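PDB 5X3I: 1,3-alpha-isomaltosidase from Kribbella flavida DSM 17836, which hydrolyses the alpha-1,3-glucosidic linkages of the cyclic tetrasaccharide cyclobis-(1-6)-alpha-nigerosyl to yield isomaltose, as part of intracellular starch-derived sugar breakdown. Local coordinates for residues A[297-302]-A[631-636]; A[315-320]-A[609-614]; A[426-431]-A[438-443]. The protein carries 1 engineered substitution. One frame throughout, in Å; residues are numbered along the deposited sequence.

Interaction 1: residues A[297-302]-A[631-636]; sequences WVFRLW and TLRESL
Arg300 and Glu634 form a salt bridge with their flat ends turned 59° apart. Arg300 NE points at Glu634 OE2, 2.8 Å away, and the bond is nearly straight (168°). Glu634 OE2 lies in the guanidinium plane and accepts through its syn lone pair. The second arm is weak, with Arg300 NH2 3.3 Å from Glu634 OE1. The bend of the arginine chain at chi3 (65°) turns NE to the acid. Replacing Arg300 by an alanine is likely to leave the Glu634 carboxylate without its charged mate. Water 2 also donates to OE2 and takes the N-H of Leu301.

One residue earlier, Arg633 reaches the other backbone. Its guanidinium and the Phe299 ring are set at a slant to each other. Its NE binds Phe299 O, tilted out of the guanidinium plane, at 2.7 Å; NH2 adds a weak bond to it. NH2 also sits in plane at the edge of the Phe299 ring, 4.0 Å from CD1, and donates to water 1 at 3.0 Å. Arg633 NH1 turns to the carbonyls of Ala587 and Met589. The contact packs helix 622-650 on the turn that leads into strand 302-304, the first strand of the TIM barrel.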
loop_
_atom_site.group_PDB
_atom_site.type_symbol
_atom_site.label_atom_id
_atom_site.label_comp_id
_atom_site.label_asym_id
_atom_site.label_seq_id
_atom_site.Cartn_x
_atom_site.Cartn_y
_atom_site.Cartn_z
ATOM N N TRP A 297 17.524 12.460 8.855
ATOM C CA TRP A 297 17.095 11.695 10.030
ATOM C C TRP A 297 16.141 10.539 9.707
ATOM O O TRP A 297 16.016 9.626 10.516
ATOM C CB TRP A 297 16.451 12.601 11.099
ATOM C CG TRP A 297 15.176 13.330 10.721
ATOM C CD1 TRP A 297 15.060 14.644 10.371
ATOM C CD2 TRP A 297 13.838 12.797 10.706
ATOM N NE1 TRP A 297 13.743 14.961 10.128
ATOM C CE2 TRP A 297 12.974 13.844 10.327
ATOM C CE3 TRP A 297 13.291 11.544 10.980
ATOM C CZ2 TRP A 297 11.604 13.669 10.202
ATOM C CZ3 TRP A 297 11.922 11.380 10.866
ATOM C CH2 TRP A 297 11.097 12.431 10.479
ATOM N N VAL A 298 15.495 10.554 8.534
ATOM C CA VAL A 298 14.592 9.446 8.188
ATOM C C VAL A 298 15.380 8.152 8.025
ATOM O O VAL A 298 14.816 7.064 8.109
ATOM C CB VAL A 298 13.756 9.703 6.891
ATOM C CG1 VAL A 298 13.019 11.015 6.986
ATOM C CG2 VAL A 298 14.624 9.642 5.632
ATOM N N PHE A 299 16.693 8.269 7.850
ATOM C CA PHE A 299 17.522 7.087 7.683
ATOM C C PHE A 299 17.966 6.438 8.990
ATOM O O PHE A 299 18.652 5.424 8.975
ATOM C CB PHE A 299 18.735 7.427 6.827
ATOM C CG PHE A 299 18.389 7.705 5.403
ATOM C CD1 PHE A 299 17.766 6.732 4.633
ATOM C CD2 PHE A 299 18.669 8.926 4.829
ATOM C CE1 PHE A 299 17.431 6.972 3.312
ATOM C CE2 PHE A 299 18.341 9.168 3.498
ATOM C CZ PHE A 299 17.728 8.194 2.749
ATOM N N ARG A 300 17.549 6.994 10.120
ATOM C CA ARG A 300 17.836 6.351 11.389
ATOM C C ARG A 300 16.776 5.298 11.706
ATOM O O ARG A 300 15.788 5.178 10.993
ATOM C CB ARG A 300 17.910 7.392 12.506
ATOM C CG ARG A 300 18.929 8.491 12.244
ATOM C CD ARG A 300 18.980 9.466 13.392
ATOM N NE ARG A 300 19.473 8.843 14.610
ATOM C CZ ARG A 300 19.438 9.418 15.808
ATOM N NH1 ARG A 300 18.899 10.626 15.952
ATOM N NH2 ARG A 300 19.934 8.785 16.862
ATOM N N LEU A 301 16.952 4.574 12.803
ATOM C CA LEU A 301 16.008 3.523 13.149
ATOM C C LEU A 301 14.670 4.113 13.584
ATOM O O LEU A 301 14.626 5.061 14.378
ATOM C CB LEU A 301 16.565 2.626 14.252
ATOM C CG LEU A 301 15.569 1.640 14.881
ATOM C CD1 LEU A 301 15.074 0.620 13.849
ATOM C CD2 LEU A 301 16.180 0.932 16.104
ATOM N N TRP A 302 13.596 3.560 13.034
ATOM C CA TRP A 302 12.233 3.890 13.441
ATOM C C TRP A 302 11.696 2.847 14.414
ATOM O O TRP A 302 11.683 1.654 14.110
ATOM C CB TRP A 302 11.295 3.977 12.229
ATOM C CG TRP A 302 11.561 5.084 11.276
ATOM C CD1 TRP A 302 12.751 5.399 10.685
ATOM C CD2 TRP A 302 10.606 6.021 10.775
ATOM N NE1 TRP A 302 12.593 6.473 9.857
ATOM C CE2 TRP A 302 11.286 6.875 9.889
ATOM C CE3 TRP A 302 9.234 6.214 10.985
ATOM C CZ2 TRP A 302 10.647 7.907 9.208
ATOM C CZ3 TRP A 302 8.599 7.246 10.309
ATOM C CH2 TRP A 302 9.307 8.080 9.434
ATOM N N THR A 631 23.807 0.548 15.305
ATOM C CA THR A 631 24.941 1.452 15.441
ATOM C C THR A 631 25.653 1.624 14.102
ATOM O O THR A 631 26.048 2.725 13.734
ATOM C CB THR A 631 25.934 0.945 16.510
ATOM O OG1 THR A 631 25.246 0.797 17.756
ATOM C CG2 THR A 631 27.054 1.936 16.699
ATOM N N LEU A 632 25.811 0.522 13.382
ATOM C CA LEU A 632 26.312 0.560 12.020
ATOM C C LEU A 632 25.403 1.432 11.137
ATOM O O LEU A 632 25.883 2.262 10.369
ATOM C CB LEU A 632 26.420 -0.864 11.462
ATOM C CG LEU A 632 27.178 -1.023 10.141
ATOM C CD1 LEU A 632 27.840 -2.390 10.056
ATOM C CD2 LEU A 632 26.252 -0.834 8.965
ATOM N N ARG A 633 24.093 1.232 11.264
ATOM C CA ARG A 633 23.090 2.043 10.570
ATOM C C ARG A 633 23.344 3.548 10.748
ATOM O O ARG A 633 23.360 4.300 9.781
ATOM C CB ARG A 633 21.693 1.704 11.083
ATOM C CG ARG A 633 20.573 2.540 10.466
ATOM C CD ARG A 633 20.251 2.045 9.064
ATOM N NE ARG A 633 19.192 2.809 8.398
ATOM C CZ ARG A 633 18.750 2.529 7.177
ATOM N NH1 ARG A 633 19.269 1.490 6.512
ATOM N NH2 ARG A 633 17.792 3.270 6.625
ATOM N N GLU A 634 23.538 3.966 11.998
ATOM C CA GLU A 634 23.844 5.363 12.314
ATOM C C GLU A 634 25.008 5.875 11.476
ATOM O O GLU A 634 24.954 6.964 10.930
ATOM C CB GLU A 634 24.165 5.522 13.808
ATOM C CG GLU A 634 22.983 5.278 14.732
ATOM C CD GLU A 634 22.084 6.494 14.852
ATOM O OE1 GLU A 634 22.559 7.539 15.309
ATOM O OE2 GLU A 634 20.912 6.424 14.476
ATOM N N SER A 635 26.055 5.067 11.367
ATOM C CA SER A 635 27.238 5.452 10.603
ATOM C C SER A 635 26.967 5.555 9.109
ATOM O O SER A 635 27.688 6.233 8.400
ATOM C CB SER A 635 28.376 4.460 10.841
ATOM O OG SER A 635 28.780 4.499 12.188
ATOM N N LEU A 636 25.922 4.882 8.648
ATOM C CA LEU A 636 25.566 4.857 7.232
ATOM C C LEU A 636 24.745 6.054 6.791
ATOM O O LEU A 636 24.517 6.237 5.600
ATOM C CB LEU A 636 24.769 3.594 6.914
ATOM C CG LEU A 636 25.512 2.382 6.377
ATOM C CD1 LEU A 636 24.529 1.234 6.171
ATOM C CD2 LEU A 636 26.191 2.731 5.077
HETATM O O HOH W 1 15.691 4.399 8.465
HETATM O O HOH W 2 19.284 4.497 14.272
#

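Interaction 2: residues A[315-320]-A[609-614]; sequences TARMDT and TPWHVA
Thr609 OG1 accepts the backbone N-H of His612, at 3.2 Å from His612 N, and lies against one face of the Trp611 ring, while Thr320 packs on the other. Thr609 is the N-cap of helix 610-617, and this is its capping bond. The contact joins two outer helices of the TIM barrel. Helix 311-323 follows the first barrel strand, and helix 610-617 follows the eighth, so they meet where the barrel closes.

Trp611 is the centre of the packing. Thr609 OG1 lies toward the rim of its face. On the opposite face the methyl of Thr320 makes a CH-pi contact. CG2 is 3.4 Å from the centroid of the six-membered ring and 15° off the ring normal, close to straight above it. Thr320 CG2 is set anti to the backbone N (chi1 -64° for OG1), which aims the methyl at the indole. The nearest ring atom to CG2 is Trp611 CE2, at 3.3 Å. His321 adds an edge-to-face ring contact to the same indole.

The aliphatic part of Arg317 crosses the indole at a slant. Its NE is held by a salt bridge to Asp607, and its guanidinium is nearly perpendicular to the indole. Arg317 CD lies 4.1 Å from Trp611 CZ2. The backbone oxygen, Arg317 O, is 3.5 Å from Trp611 CH2.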
loop_
_atom_site.group_PDB
_atom_site.type_symbol
_atom_site.label_atom_id
_atom_site.label_comp_id
_atom_site.label_asym_id
_atom_site.label_seq_id
_atom_site.Cartn_x
_atom_site.Cartn_y
_atom_site.Cartn_z
ATOM N N THR A 315 7.329 6.842 26.847
ATOM C CA THR A 315 8.554 7.278 27.498
ATOM C C THR A 315 9.316 6.062 28.052
ATOM O O THR A 315 10.531 6.020 27.952
ATOM C CB THR A 315 8.286 8.349 28.601
ATOM O OG1 THR A 315 7.443 7.830 29.623
ATOM C CG2 THR A 315 7.623 9.567 27.996
ATOM N N ALA A 316 8.615 5.051 28.561
ATOM C CA ALA A 316 9.296 3.845 29.063
ATOM C C ALA A 316 10.064 3.107 27.968
ATOM O O ALA A 316 11.221 2.742 28.161
ATOM C CB ALA A 316 8.313 2.896 29.722
ATOM N N ARG A 317 9.413 2.891 26.825
ATOM C CA ARG A 317 10.033 2.184 25.710
ATOM C C ARG A 317 11.250 2.952 25.167
ATOM O O ARG A 317 12.273 2.351 24.858
ATOM C CB ARG A 317 9.006 1.937 24.584
ATOM C CG ARG A 317 7.819 1.020 24.962
ATOM C CD ARG A 317 8.213 -0.438 25.252
ATOM N NE ARG A 317 7.051 -1.202 25.705
ATOM C CZ ARG A 317 6.669 -1.308 26.973
ATOM N NH1 ARG A 317 7.375 -0.718 27.930
ATOM N NH2 ARG A 317 5.580 -1.991 27.289
ATOM N N MET A 318 11.139 4.272 25.056
ATOM C CA MET A 318 12.260 5.067 24.561
ATOM C C MET A 318 13.386 5.132 25.607
ATOM O O MET A 318 14.552 5.134 25.258
ATOM C CB MET A 318 11.805 6.476 24.169
ATOM C CG MET A 318 10.867 6.533 22.959
ATOM S SD MET A 318 11.548 5.787 21.463
ATOM C CE MET A 318 10.834 4.154 21.519
ATOM N N ASP A 319 13.023 5.162 26.882
ATOM C CA ASP A 319 14.026 5.117 27.942
ATOM C C ASP A 319 14.805 3.808 27.841
ATOM O O ASP A 319 16.016 3.789 28.020
ATOM C CB ASP A 319 13.394 5.259 29.335
ATOM C CG ASP A 319 13.062 6.698 29.689
ATOM O OD1 ASP A 319 13.351 7.598 28.893
ATOM O OD2 ASP A 319 12.512 6.931 30.778
ATOM N N THR A 320 14.112 2.724 27.505
ATOM C CA THR A 320 14.787 1.439 27.392
ATOM C C THR A 320 15.762 1.447 26.212
ATOM O O THR A 320 16.877 0.961 26.343
ATOM C CB THR A 320 13.789 0.267 27.271
ATOM O OG1 THR A 320 13.013 0.188 28.473
ATOM C CG2 THR A 320 14.532 -1.048 27.090
ATOM N N THR A 609 10.195 -4.875 19.925
ATOM C CA THR A 609 11.447 -4.306 20.438
ATOM C C THR A 609 12.545 -5.374 20.573
ATOM O O THR A 609 12.264 -6.531 20.839
ATOM C CB THR A 609 11.248 -3.616 21.805
ATOM O OG1 THR A 609 10.870 -4.584 22.793
ATOM C CG2 THR A 609 10.196 -2.521 21.705
ATOM N N PRO A 610 13.803 -4.987 20.367
ATOM C CA PRO A 610 14.899 -5.960 20.469
ATOM C C PRO A 610 14.927 -6.662 21.826
ATOM O O PRO A 610 15.176 -7.863 21.886
ATOM C CB PRO A 610 16.154 -5.104 20.279
ATOM C CG PRO A 610 15.698 -3.900 19.568
ATOM C CD PRO A 610 14.282 -3.649 19.991
ATOM N N TRP A 611 14.651 -5.931 22.899
ATOM C CA TRP A 611 14.730 -6.517 24.223
ATOM C C TRP A 611 13.552 -7.427 24.523
ATOM O O TRP A 611 13.711 -8.419 25.225
ATOM C CB TRP A 611 14.840 -5.436 25.302
ATOM C CG TRP A 611 13.741 -4.422 25.311
ATOM C CD1 TRP A 611 12.591 -4.470 26.033
ATOM C CD2 TRP A 611 13.707 -3.188 24.586
ATOM N NE1 TRP A 611 11.837 -3.349 25.799
ATOM C CE2 TRP A 611 12.501 -2.548 24.910
ATOM C CE3 TRP A 611 14.580 -2.567 23.693
ATOM C CZ2 TRP A 611 12.143 -1.321 24.369
ATOM C CZ3 TRP A 611 14.222 -1.353 23.151
ATOM C CH2 TRP A 611 13.016 -0.739 23.494
ATOM N N HIS A 612 12.369 -7.100 24.014
ATOM C CA HIS A 612 11.246 -8.001 24.240
ATOM C C HIS A 612 11.423 -9.293 23.456
ATOM O O HIS A 612 11.027 -10.361 23.912
ATOM C CB HIS A 612 9.914 -7.372 23.874
ATOM C CG HIS A 612 8.749 -8.239 24.221
ATOM N ND1 HIS A 612 8.448 -8.584 25.520
ATOM C CD2 HIS A 612 7.839 -8.868 23.444
ATOM C CE1 HIS A 612 7.390 -9.373 25.528
ATOM N NE2 HIS A 612 6.998 -9.558 24.283
ATOM N N VAL A 613 12.014 -9.187 22.274
ATOM C CA VAL A 613 12.289 -10.369 21.476
ATOM C C VAL A 613 13.311 -11.236 22.218
ATOM O O VAL A 613 13.153 -12.451 22.307
ATOM C CB VAL A 613 12.797 -10.006 20.068
ATOM C CG1 VAL A 613 13.315 -11.237 19.349
ATOM C CG2 VAL A 613 11.678 -9.353 19.253
ATOM N N ALA A 614 14.339 -10.593 22.767
ATOM C CA ALA A 614 15.334 -11.284 23.577
ATOM C C ALA A 614 14.667 -11.996 24.736
ATOM O O ALA A 614 14.937 -13.161 24.989
ATOM C CB ALA A 614 16.390 -10.311 24.090
#

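Interaction 3: residues A[426-431]-A[438-443]; sequences TAYRNR and ALMPDL
Tyr428 and Met440 are brought together by their first torsions. Tyr428 has CG anti to the backbone N (chi1 174°), and Met440 has CG anti to the carbonyl carbon (chi1 -67°). The two side chains then run side by side and point the same way. Met440 SD lies 3.7 Å from Tyr428 CE2 and 4.8 Å from the ring centroid. It meets the ring obliquely, in a Met-aromatic contact. The phenol end of Tyr428 is gripped twice: its OH bonds to His475 O and to Trp477 N.

Leu439 lies alongside Arg429. Leu439 CD2 is 3.5 Å from Arg429 CD and 3.9 Å from Ala427 CB. Leu439 CD2 also touches the backbone O of Tyr428. The bends in the arginine chain bring its CD beside this methyl, while Arg429 NE bonds to Gln437 O.

The backbones are tied by one direct bond across the contact. Asn430 N donates to Ala438 O at 2.8 Å and 159°. The CB atoms of Asn430 and Ala438 pack 4.1 Å apart, and Asn430 ND2 bonds to Phe435 O. Water 3 takes the N-H of Met440 (2.9 Å from N) and probably donates to Tyr428 O.

Neither segment is regular strand. They are two arms of the long excursion between barrel strands 388-393 and 467-470. The side chain of Met440 is about 8 Å from that of Glu474, a probable active-site residue by similarity. The arrangement is consistent with a barrel loop packed near the probable active site of a GH31 TIM barrel.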
loop_
_atom_site.group_PDB
_atom_site.type_symbol
_atom_site.label_atom_id
_atom_site.label_comp_id
_atom_site.label_asym_id
_atom_site.label_seq_id
_atom_site.Cartn_x
_atom_site.Cartn_y
_atom_site.Cartn_z
ATOM N N THR A 426 -25.834 11.259 -1.428
ATOM C CA THR A 426 -25.569 10.993 -0.012
ATOM C C THR A 426 -24.073 10.728 0.196
ATOM O O THR A 426 -23.367 10.407 -0.751
ATOM C CB THR A 426 -26.362 9.791 0.520
ATOM O OG1 THR A 426 -25.910 8.595 -0.122
ATOM C CG2 THR A 426 -27.882 9.971 0.285
ATOM N N ALA A 427 -23.595 10.869 1.429
ATOM C CA ALA A 427 -22.180 10.658 1.713
ATOM C C ALA A 427 -21.823 9.183 1.676
ATOM O O ALA A 427 -22.554 8.344 2.193
ATOM C CB ALA A 427 -21.809 11.257 3.067
ATOM N N TYR A 428 -20.695 8.873 1.058
ATOM C CA TYR A 428 -20.181 7.508 1.055
ATOM C C TYR A 428 -19.877 7.034 2.468
ATOM O O TYR A 428 -19.324 7.778 3.261
ATOM C CB TYR A 428 -18.921 7.412 0.200
ATOM C CG TYR A 428 -18.254 6.065 0.268
ATOM C CD1 TYR A 428 -18.812 4.963 -0.366
ATOM C CD2 TYR A 428 -17.066 5.891 0.964
ATOM C CE1 TYR A 428 -18.209 3.737 -0.313
ATOM C CE2 TYR A 428 -16.457 4.665 1.027
ATOM C CZ TYR A 428 -17.031 3.588 0.384
ATOM O OH TYR A 428 -16.428 2.361 0.440
ATOM N N ARG A 429 -20.218 5.804 2.784
ATOM C CA ARG A 429 -19.906 5.170 4.032
ATOM C C ARG A 429 -18.974 3.984 3.890
ATOM O O ARG A 429 -19.185 3.107 3.120
ATOM C CB ARG A 429 -21.151 4.716 4.747
ATOM C CG ARG A 429 -22.307 5.666 4.721
ATOM C CD ARG A 429 -22.123 6.863 5.572
ATOM N NE ARG A 429 -22.282 6.563 6.977
ATOM C CZ ARG A 429 -23.405 6.724 7.648
ATOM N NH1 ARG A 429 -24.449 7.139 7.010
ATOM N NH2 ARG A 429 -23.493 6.459 8.924
ATOM N N ASN A 430 -17.929 4.004 4.669
ATOM C CA ASN A 430 -16.938 2.965 4.686
ATOM C C ASN A 430 -17.588 1.589 4.721
ATOM O O ASN A 430 -18.297 1.257 5.606
ATOM C CB ASN A 430 -15.954 3.139 5.837
ATOM C CG ASN A 430 -14.724 2.264 5.706
ATOM O OD1 ASN A 430 -14.282 1.957 4.660
ATOM N ND2 ASN A 430 -14.172 1.934 6.794
ATOM N N ARG A 431 -17.377 0.874 3.643
ATOM C CA ARG A 431 -18.113 -0.324 3.297
ATOM C C ARG A 431 -17.187 -1.349 3.769
ATOM O O ARG A 431 -17.265 -2.442 3.346
ATOM C CB ARG A 431 -18.270 -0.486 1.780
ATOM C CG ARG A 431 -19.524 0.098 1.193
ATOM C CD ARG A 431 -19.250 0.832 -0.082
ATOM N NE ARG A 431 -19.550 0.120 -1.307
ATOM C CZ ARG A 431 -20.299 0.635 -2.284
ATOM N NH1 ARG A 431 -20.837 1.840 -2.159
ATOM N NH2 ARG A 431 -20.531 -0.037 -3.401
ATOM N N ALA A 438 -17.779 4.828 8.285
ATOM C CA ALA A 438 -17.096 6.107 8.441
ATOM C C ALA A 438 -17.115 6.873 7.121
ATOM O O ALA A 438 -17.041 6.268 6.064
ATOM C CB ALA A 438 -15.663 5.894 8.919
ATOM N N LEU A 439 -17.219 8.197 7.186
ATOM C CA LEU A 439 -17.102 9.042 5.989
ATOM C C LEU A 439 -15.648 9.203 5.556
ATOM O O LEU A 439 -14.742 9.104 6.374
ATOM C CB LEU A 439 -17.703 10.427 6.238
ATOM C CG LEU A 439 -19.046 10.430 6.959
ATOM C CD1 LEU A 439 -19.540 11.836 7.156
ATOM C CD2 LEU A 439 -20.053 9.606 6.170
ATOM N N MET A 440 -15.435 9.452 4.272
ATOM C CA MET A 440 -14.108 9.770 3.754
ATOM C C MET A 440 -14.039 11.248 3.407
ATOM O O MET A 440 -14.853 11.722 2.629
ATOM C CB MET A 440 -13.773 8.937 2.509
ATOM C CG MET A 440 -13.593 7.435 2.731
ATOM S SD MET A 440 -13.283 6.546 1.176
ATOM C CE MET A 440 -11.564 6.941 0.883
ATOM N N PRO A 441 -13.062 11.983 3.968
ATOM C CA PRO A 441 -12.952 13.379 3.532
ATOM C C PRO A 441 -12.569 13.422 2.061
ATOM O O PRO A 441 -11.783 12.594 1.617
ATOM C CB PRO A 441 -11.836 13.947 4.420
ATOM C CG PRO A 441 -10.988 12.775 4.740
ATOM C CD PRO A 441 -11.934 11.575 4.817
ATOM N N ASP A 442 -13.074 14.379 1.308
ATOM C CA ASP A 442 -12.761 14.331 -0.097
ATOM C C ASP A 442 -11.506 15.153 -0.300
ATOM O O ASP A 442 -11.558 16.354 -0.514
ATOM C CB ASP A 442 -13.950 14.902 -0.884
ATOM C CG ASP A 442 -13.792 14.806 -2.385
ATOM O OD1 ASP A 442 -12.693 14.537 -2.891
ATOM O OD2 ASP A 442 -14.805 15.036 -3.065
ATOM N N LEU A 443 -10.400 14.445 -0.448
ATOM C CA LEU A 443 -9.083 15.067 -0.414
ATOM C C LEU A 443 -8.662 15.357 -1.841
ATOM O O LEU A 443 -7.552 15.802 -2.090
ATOM C CB LEU A 443 -8.067 14.179 0.318
ATOM C CG LEU A 443 -8.355 13.984 1.818
ATOM C CD1 LEU A 443 -7.432 12.959 2.428
ATOM C CD2 LEU A 443 -8.283 15.311 2.594
HETATM O O HOH W 3 -17.747 10.039 2.700
#

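How the interactions relate
All three interactions lie in the TIM-barrel domain, but at different depths. Interaction 3 is buried, interaction 1 is partly buried, and interaction 2 is a surface contact. Interactions 1 and 2 are neighbours, with nearest atoms about 6 Å apart. Both join the start of the barrel to its end, and helices 610-617 and 622-650 follow one another in the chain. Interaction 3 lies across the chain's centre from interaction 1, about 39 Å between centres, and pairs two nearby arms of one loop. The chemistry differs accordingly. Charged groups and waters carry interaction 1, a methyl on an indole carries interaction 2, and apolar packing with a backbone bond carries interaction 3, near the probable active site.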